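Local atomic coordinates of dihydropteroate synthase (Burkholderia cenocepacia, PDB entry 2Y5S), a protein that probably catalyses the condensation of para-aminobenzoate with 6-hydroxymethyl-7,8-dihydropterin diphosphate to give 7,8-dihydropteroate, a precursor of folate. Residues B[49-52]-B[53-57]; B[164-167]-B[168-172]; B[243-246]-B[247-251]. All coordinates share one frame; numbering follows the deposited sequence.

Three local contacts, each made by residues adjacent in sequence, follow one another along a TIM-barrel chain without nesting or crossing. Interaction 1 comes first, along most of helix 45-58, which packs on strands 24-30 and 62-66 and on helix 79-93. Interaction 2 starts helix 165-182 after strand 156-157, on the opposite side of the chain's centre, about 36 Å away centre to centre, and packs on helix 204-211. Interaction 3 folds back the loop between helices 236-239 and 251-263, and its centre is about 24 Å from that of interaction 1. Interactions 2 and 3 both touch the second subunit, through Asp164 and Lys245 among others.

Interaction 1 (B[49-52]-B[53-57]); sequences LRRA and ERMIA
Arg51 and Met55, one helical turn apart, make the main side-chain contact of this stretch, and below them the backbone pairs its polar atoms in the regular alpha-helical manner. The carbonyl oxygens of four successive residues each receive the amide N-H four positions on. Glu53 N reaches Leu49 O at 3.0 Å, and Arg54 N lies equally far from Arg50 O. Met55 N meets Arg51 O at 2.9 Å, a somewhat more bent bond at 158°, and Ile56 N binds Ala52 O.

Above this spine the Arg51 chain bends at chi2 and chi3, which swings its guanidinium over the following turn. Met55 CG lies over one face of that group toward its rim, with NH1 of Arg51 3.3 Å from CG of Met55. The two side chains cross at about a right angle. NH2 of Arg51 also approaches CG of Arg54 to 3.5 Å, a van der Waals contact; the two guanidinium planes are turned 73° apart. A long, weak ion pair links Arg51 to Glu58.

Ile56 lays CD1 3.4 Å from Ala52 O. Ala52, Met55 and Ile56 all pack on Leu63 of strand 62-66, whereas Leu49 packs on Leu89, Ala92 and Leu93 of helix 79-93. This is the amphipathic outer helix of a TIM barrel, apolar toward the strands and charged along its outer side.

Interaction 2 (B[164-167]-B[168-172]); sequences DVVT and DVRDF
The backbone of 164-172 turns from a loop into the first two turns of helix 165-182, each amide of Asp168 to Asp171 bonding the carbonyl oxygen four residues earlier, beginning with Asp168 N to Asp164 O at 2.9 Å. Asp164 is the N-cap of this TIM-barrel helix: its OD1 takes the N-H of Val166 at 3.1 Å, met from well above the carboxylate plane. With CG anti to the backbone N (chi1 178°), the carboxylate folds over the first turn, where the helix end would probably steady its negative charge. OD1 also forms a salt bridge with Arg294 of the second subunit, so the cap belongs to the dimer contact as well.

Asp168 sits one turn on. Its OD2 accepts from the backbone N of Gly163, just before the cap, while a water bridges OD1 of Asp168 to the N of Asp164, 2.8 Å from each.

On the buried side, Val165 and Val169 lie side by side and point the same way, their CG2 methyls 4.1 Å apart. Both press on Leu209 of helix 204-211.

Along the more exposed flank, Thr167 divides its two branches between different neighbours. Its methyl CG2 packs beside the carboxylate of Asp171, which runs alongside it, and also meets Arg170, whose chain, bent at chi3, comes back across the threonine. Arg170 NH1 donates to Asp215 O, which gives the guanidinium a tie beyond this turn. A second water, in the guanidinium plane at its edge, joins Arg170 NH1 to OG1 of Thr167, and NH2 of Arg170 stands 3.6 Å from CG2 of Thr167.

Interaction 3 (B[243-246]-B[247-251]); sequences GGKP and PLERV. With EDO (1,2-ethanediol), chain T.
Residues 243-246 run as an irregular, glycine-rich loop into two consecutive prolines, and 247-248 form a short 3-10 segment that closes when Glu249 N bonds Pro246 O at 2.8 Å. The chain thus turns back on itself ahead of helix 251-263 of the TIM barrel, with Arg250 at the N-cap position.

Arg250 grips the preceding loop side-on. Its NE and NH2 both donate to Lys245 O, at 2.8 Å from NE and 3.0 Å from NH2, with that oxygen close to the guanidinium plane. The chain is extended from CG to NE (chi2 176°, chi3 -176°), which carries the flat group back past Pro246 so that one face lies against the peptide joining the two prolines. Further along, NH1 donates to Arg234 O, which adds a third tie that limits its rotation. The Arg250 side chain comes within about 5 Å of the bound 7,8-dihydropteroate, which puts this turn close to the ligand pocket.

The Glu249 carboxylate lies against CG and CD of Pro246, OE1 of Glu249 being 3.6 Å from CD of Pro246. Lys245 crosses Glu249 at about a right angle, its aliphatic carbons beside OE1, and its NZ forms a salt bridge with Asp279 of the second subunit. A water also joins Lys245 NZ to Glu249 O. At the guanidinium edge, O1 of a 1,2-ethanediol molecule, probably from the crystallisation liquor, accepts from Arg250 NH2 at 2.7 Å.

Interaction 1 (B[49-52]-B[53-57])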
loop_
_atom_site.group_PDB
_atom_site.type_symbol
_atom_site.label_atom_id
_atom_site.label_comp_id
_atom_site.label_asym_id
_atom_site.label_seq_id
_atom_site.Cartn_x
_atom_site.Cartn_y
_atom_site.Cartn_z
ATOM N N LEU B 49 -25.688 -9.857 8.456
ATOM C CA LEU B 49 -25.057 -10.994 9.150
ATOM C C LEU B 49 -24.148 -11.799 8.220
ATOM O O LEU B 49 -23.059 -12.224 8.617
ATOM C CB LEU B 49 -26.114 -11.917 9.755
ATOM C CG LEU B 49 -26.969 -11.303 10.855
ATOM C CD1 LEU B 49 -27.998 -12.301 11.350
ATOM C CD2 LEU B 49 -26.065 -10.817 11.993
ATOM N N ARG B 50 -24.618 -12.030 6.997
ATOM C CA ARG B 50 -23.805 -12.674 5.957
ATOM C C ARG B 50 -22.560 -11.851 5.669
ATOM O O ARG B 50 -21.484 -12.395 5.434
ATOM C CB ARG B 50 -24.599 -12.832 4.659
ATOM C CG ARG B 50 -25.622 -13.943 4.681
ATOM C CD ARG B 50 -26.318 -14.057 3.337
ATOM N NE ARG B 50 -25.400 -13.806 2.228
ATOM C CZ ARG B 50 -25.345 -12.668 1.539
ATOM N NH1 ARG B 50 -26.164 -11.668 1.835
ATOM N NH2 ARG B 50 -24.472 -12.531 0.549
ATOM N N ARG B 51 -22.726 -10.529 5.674
ATOM C CA ARG B 51 -21.618 -9.590 5.449
ATOM C C ARG B 51 -20.569 -9.755 6.547
ATOM O O ARG B 51 -19.377 -9.827 6.270
ATOM C CB ARG B 51 -22.132 -8.148 5.437
ATOM C CG ARG B 51 -21.722 -7.311 4.237
ATOM C CD ARG B 51 -20.241 -6.968 4.209
ATOM N NE ARG B 51 -19.468 -7.849 3.324
ATOM C CZ ARG B 51 -18.206 -7.621 2.945
ATOM N NH1 ARG B 51 -17.558 -6.535 3.354
ATOM N NH2 ARG B 51 -17.584 -8.478 2.142
ATOM N N ALA B 52 -21.041 -9.837 7.792
ATOM C CA ALA B 52 -20.169 -9.970 8.956
ATOM C C ALA B 52 -19.388 -11.280 8.937
ATOM O O ALA B 52 -18.183 -11.284 9.188
ATOM C CB ALA B 52 -20.990 -9.842 10.265
ATOM N N GLU B 53 -20.077 -12.383 8.638
ATOM C CA GLU B 53 -19.432 -13.693 8.502
ATOM C C GLU B 53 -18.358 -13.684 7.418
ATOM O O GLU B 53 -17.249 -14.167 7.638
ATOM C CB GLU B 53 -20.475 -14.783 8.206
ATOM C CG GLU B 53 -21.249 -15.200 9.444
ATOM C CD GLU B 53 -22.530 -15.953 9.131
ATOM O OE1 GLU B 53 -22.720 -16.403 7.982
ATOM O OE2 GLU B 53 -23.357 -16.082 10.049
ATOM N N ARG B 54 -18.690 -13.123 6.257
ATOM C CA ARG B 54 -17.728 -12.960 5.163
ATOM C C ARG B 54 -16.511 -12.127 5.603
ATOM O O ARG B 54 -15.377 -12.509 5.333
ATOM C CB ARG B 54 -18.418 -12.313 3.944
ATOM C CG ARG B 54 -17.502 -11.925 2.776
ATOM C CD ARG B 54 -16.720 -13.118 2.237
ATOM N NE ARG B 54 -17.582 -14.260 1.935
ATOM C CZ ARG B 54 -18.176 -14.499 0.764
ATOM N NH1 ARG B 54 -18.027 -13.672 -0.269
ATOM N NH2 ARG B 54 -18.933 -15.584 0.623
ATOM N N MET B 55 -16.749 -11.006 6.285
ATOM C CA MET B 55 -15.636 -10.147 6.746
ATOM C C MET B 55 -14.721 -10.856 7.750
ATOM O O MET B 55 -13.497 -10.754 7.647
ATOM C CB MET B 55 -16.140 -8.801 7.293
ATOM C CG MET B 55 -16.513 -7.819 6.171
ATOM S SD MET B 55 -16.957 -6.167 6.740
ATOM C CE MET B 55 -18.286 -6.550 7.858
ATOM N N ILE B 56 -15.305 -11.602 8.687
ATOM C CA ILE B 56 -14.509 -12.436 9.590
ATOM C C ILE B 56 -13.691 -13.467 8.795
ATOM O O ILE B 56 -12.496 -13.628 9.032
ATOM C CB ILE B 56 -15.384 -13.137 10.658
ATOM C CG1 ILE B 56 -15.975 -12.094 11.619
ATOM C CG2 ILE B 56 -14.552 -14.189 11.430
ATOM C CD1 ILE B 56 -17.297 -12.517 12.244
ATOM N N ALA B 57 -14.322 -14.143 7.837
ATOM C CA ALA B 57 -13.608 -15.095 6.987
ATOM C C ALA B 57 -12.456 -14.437 6.226
ATOM O O ALA B 57 -11.424 -15.075 5.979
ATOM C CB ALA B 57 -14.584 -15.772 6.000
#

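Interaction 2 (B[164-167]-B[168-172])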
loop_
_atom_site.group_PDB
_atom_site.type_symbol
_atom_site.label_atom_id
_atom_site.label_comp_id
_atom_site.label_asym_id
_atom_site.label_seq_id
_atom_site.Cartn_x
_atom_site.Cartn_y
_atom_site.Cartn_z
ATOM N N ASP B 164 -2.209 24.877 13.469
ATOM C CA ASP B 164 -1.665 23.624 12.958
ATOM C C ASP B 164 -2.698 22.533 13.232
ATOM O O ASP B 164 -2.978 22.203 14.384
ATOM C CB ASP B 164 -0.338 23.263 13.623
ATOM C CG ASP B 164 0.224 21.936 13.132
ATOM O OD1 ASP B 164 -0.363 21.307 12.214
ATOM O OD2 ASP B 164 1.266 21.502 13.655
ATOM N N VAL B 165 -3.253 21.976 12.169
ATOM C CA VAL B 165 -4.321 21.010 12.302
ATOM C C VAL B 165 -3.887 19.810 13.153
ATOM O O VAL B 165 -4.695 19.267 13.896
ATOM C CB VAL B 165 -4.848 20.545 10.924
ATOM C CG1 VAL B 165 -3.760 19.814 10.120
ATOM C CG2 VAL B 165 -6.080 19.665 11.104
ATOM N N VAL B 166 -2.618 19.410 13.055
ATOM C CA VAL B 166 -2.122 18.269 13.828
ATOM C C VAL B 166 -2.136 18.582 15.320
ATOM O O VAL B 166 -2.552 17.753 16.140
ATOM C CB VAL B 166 -0.689 17.866 13.416
ATOM C CG1 VAL B 166 -0.203 16.660 14.248
ATOM C CG2 VAL B 166 -0.623 17.557 11.904
ATOM N N THR B 167 -1.668 19.775 15.666
ATOM C CA THR B 167 -1.642 20.205 17.059
ATOM C C THR B 167 -3.059 20.387 17.592
ATOM O O THR B 167 -3.358 19.958 18.708
ATOM C CB THR B 167 -0.827 21.505 17.239
ATOM O OG1 THR B 167 0.510 21.282 16.777
ATOM C CG2 THR B 167 -0.786 21.936 18.710
ATOM N N ASP B 168 -3.934 20.997 16.790
ATOM C CA ASP B 168 -5.320 21.248 17.224
ATOM C C ASP B 168 -6.058 19.937 17.443
ATOM O O ASP B 168 -6.836 19.800 18.390
ATOM C CB ASP B 168 -6.086 22.079 16.187
ATOM C CG ASP B 168 -5.554 23.500 16.054
ATOM O OD1 ASP B 168 -4.907 24.002 17.002
ATOM O OD2 ASP B 168 -5.795 24.113 14.990
ATOM N N VAL B 169 -5.840 18.977 16.543
ATOM C CA VAL B 169 -6.493 17.672 16.656
ATOM C C VAL B 169 -5.981 16.976 17.935
ATOM O O VAL B 169 -6.776 16.467 18.724
ATOM C CB VAL B 169 -6.254 16.794 15.381
ATOM C CG1 VAL B 169 -6.512 15.305 15.649
ATOM C CG2 VAL B 169 -7.126 17.288 14.215
ATOM N N ARG B 170 -4.664 16.998 18.156
ATOM C CA ARG B 170 -4.086 16.366 19.350
ATOM C C ARG B 170 -4.638 16.954 20.646
ATOM O O ARG B 170 -5.015 16.207 21.550
ATOM C CB ARG B 170 -2.560 16.459 19.371
ATOM C CG ARG B 170 -1.955 15.687 20.537
ATOM C CD ARG B 170 -0.425 15.729 20.577
ATOM N NE ARG B 170 0.083 17.086 20.644
ATOM C CZ ARG B 170 0.615 17.769 19.629
ATOM N NH1 ARG B 170 0.727 17.236 18.407
ATOM N NH2 ARG B 170 1.031 19.009 19.838
ATOM N N ASP B 171 -4.694 18.275 20.724
ATOM C CA ASP B 171 -5.172 18.964 21.934
ATOM C C ASP B 171 -6.638 18.674 22.224
ATOM O O ASP B 171 -7.025 18.537 23.379
ATOM C CB ASP B 171 -4.977 20.483 21.815
ATOM C CG ASP B 171 -3.521 20.889 21.827
ATOM O OD1 ASP B 171 -2.698 20.164 22.417
ATOM O OD2 ASP B 171 -3.200 21.949 21.262
ATOM N N PHE B 172 -7.453 18.582 21.177
ATOM C CA PHE B 172 -8.868 18.261 21.340
ATOM C C PHE B 172 -9.019 16.850 21.894
ATOM O O PHE B 172 -9.808 16.603 22.807
ATOM C CB PHE B 172 -9.594 18.369 19.999
ATOM C CG PHE B 172 -10.972 17.749 19.997
ATOM C CD1 PHE B 172 -12.079 18.502 20.368
ATOM C CD2 PHE B 172 -11.159 16.424 19.631
ATOM C CE1 PHE B 172 -13.337 17.945 20.373
ATOM C CE2 PHE B 172 -12.434 15.861 19.631
ATOM C CZ PHE B 172 -13.518 16.626 20.005
HETATM O O HOH W 1 -2.607 25.299 16.191
HETATM O O HOH W 2 2.511 18.872 16.190
#

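Interaction 3 (B[243-246]-B[247-251])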
loop_
_atom_site.group_PDB
_atom_site.type_symbol
_atom_site.label_atom_id
_atom_site.label_comp_id
_atom_site.label_asym_id
_atom_site.label_seq_id
_atom_site.Cartn_x
_atom_site.Cartn_y
_atom_site.Cartn_z
ATOM N N GLY B 243 -8.086 11.551 -9.534
ATOM C CA GLY B 243 -8.815 12.034 -10.694
ATOM C C GLY B 243 -10.316 12.044 -10.492
ATOM O O GLY B 243 -11.070 12.140 -11.458
ATOM N N GLY B 244 -10.755 11.935 -9.239
ATOM C CA GLY B 244 -12.171 12.092 -8.911
ATOM C C GLY B 244 -13.022 10.854 -9.124
ATOM O O GLY B 244 -14.219 10.959 -9.290
ATOM N N LYS B 245 -12.420 9.672 -9.064
ATOM C CA LYS B 245 -13.179 8.428 -9.195
ATOM C C LYS B 245 -14.134 8.244 -8.013
ATOM O O LYS B 245 -13.861 8.729 -6.902
ATOM C CB LYS B 245 -12.236 7.232 -9.362
ATOM C CG LYS B 245 -11.348 7.369 -10.610
ATOM C CD LYS B 245 -10.781 6.041 -11.110
ATOM C CE LYS B 245 -9.670 5.531 -10.230
ATOM N NZ LYS B 245 -8.865 4.470 -10.901
ATOM N N PRO B 246 -15.277 7.577 -8.250
ATOM C CA PRO B 246 -16.297 7.470 -7.215
ATOM C C PRO B 246 -15.952 6.389 -6.187
ATOM O O PRO B 246 -15.049 5.584 -6.432
ATOM C CB PRO B 246 -17.564 7.118 -8.019
ATOM C CG PRO B 246 -17.061 6.333 -9.147
ATOM C CD PRO B 246 -15.709 6.925 -9.504
ATOM N N PRO B 247 -16.668 6.359 -5.047
ATOM C CA PRO B 247 -16.315 5.511 -3.884
ATOM C C PRO B 247 -15.939 4.059 -4.196
ATOM O O PRO B 247 -14.932 3.543 -3.678
ATOM C CB PRO B 247 -17.582 5.565 -3.032
ATOM C CG PRO B 247 -18.122 6.919 -3.296
ATOM C CD PRO B 247 -17.882 7.156 -4.776
ATOM N N LEU B 248 -16.712 3.411 -5.057
ATOM C CA LEU B 248 -16.469 2.012 -5.401
ATOM C C LEU B 248 -15.193 1.787 -6.215
ATOM O O LEU B 248 -14.715 0.660 -6.304
ATOM C CB LEU B 248 -17.685 1.433 -6.148
ATOM C CG LEU B 248 -18.945 1.319 -5.278
ATOM C CD1 LEU B 248 -20.097 0.729 -6.080
ATOM C CD2 LEU B 248 -18.676 0.466 -4.036
ATOM N N GLU B 249 -14.628 2.856 -6.783
ATOM C CA GLU B 249 -13.386 2.763 -7.537
ATOM C C GLU B 249 -12.160 3.234 -6.725
ATOM O O GLU B 249 -11.141 3.601 -7.299
ATOM C CB GLU B 249 -13.527 3.541 -8.845
ATOM C CG GLU B 249 -14.536 2.876 -9.788
ATOM C CD GLU B 249 -14.840 3.696 -11.020
ATOM O OE1 GLU B 249 -13.943 4.440 -11.483
ATOM O OE2 GLU B 249 -15.982 3.587 -11.521
ATOM N N ARG B 250 -12.250 3.191 -5.398
ATOM C CA ARG B 250 -11.200 3.735 -4.543
ATOM C C ARG B 250 -10.513 2.664 -3.707
ATOM O O ARG B 250 -9.850 2.992 -2.722
ATOM C CB ARG B 250 -11.775 4.810 -3.621
ATOM C CG ARG B 250 -12.345 6.012 -4.350
ATOM C CD ARG B 250 -12.989 7.014 -3.422
ATOM N NE ARG B 250 -13.616 8.103 -4.177
ATOM C CZ ARG B 250 -14.423 9.032 -3.662
ATOM N NH1 ARG B 250 -14.732 9.013 -2.378
ATOM N NH2 ARG B 250 -14.933 9.987 -4.435
ATOM N N VAL B 251 -10.625 1.399 -4.111
ATOM C CA VAL B 251 -10.130 0.307 -3.274
ATOM C C VAL B 251 -8.613 0.356 -3.147
ATOM O O VAL B 251 -8.094 0.306 -2.026
ATOM C CB VAL B 251 -10.582 -1.090 -3.774
ATOM C CG1 VAL B 251 -10.059 -2.191 -2.841
ATOM C CG2 VAL B 251 -12.122 -1.153 -3.906
HETATM C C1 EDO T . -17.732 10.851 -2.574
HETATM O O1 EDO T . -16.906 11.587 -3.487
HETATM C C2 EDO T . -17.136 10.951 -1.176
HETATM O O2 EDO T . -17.286 9.721 -0.465
HETATM O O HOH W 3 -10.554 2.112 -9.988
#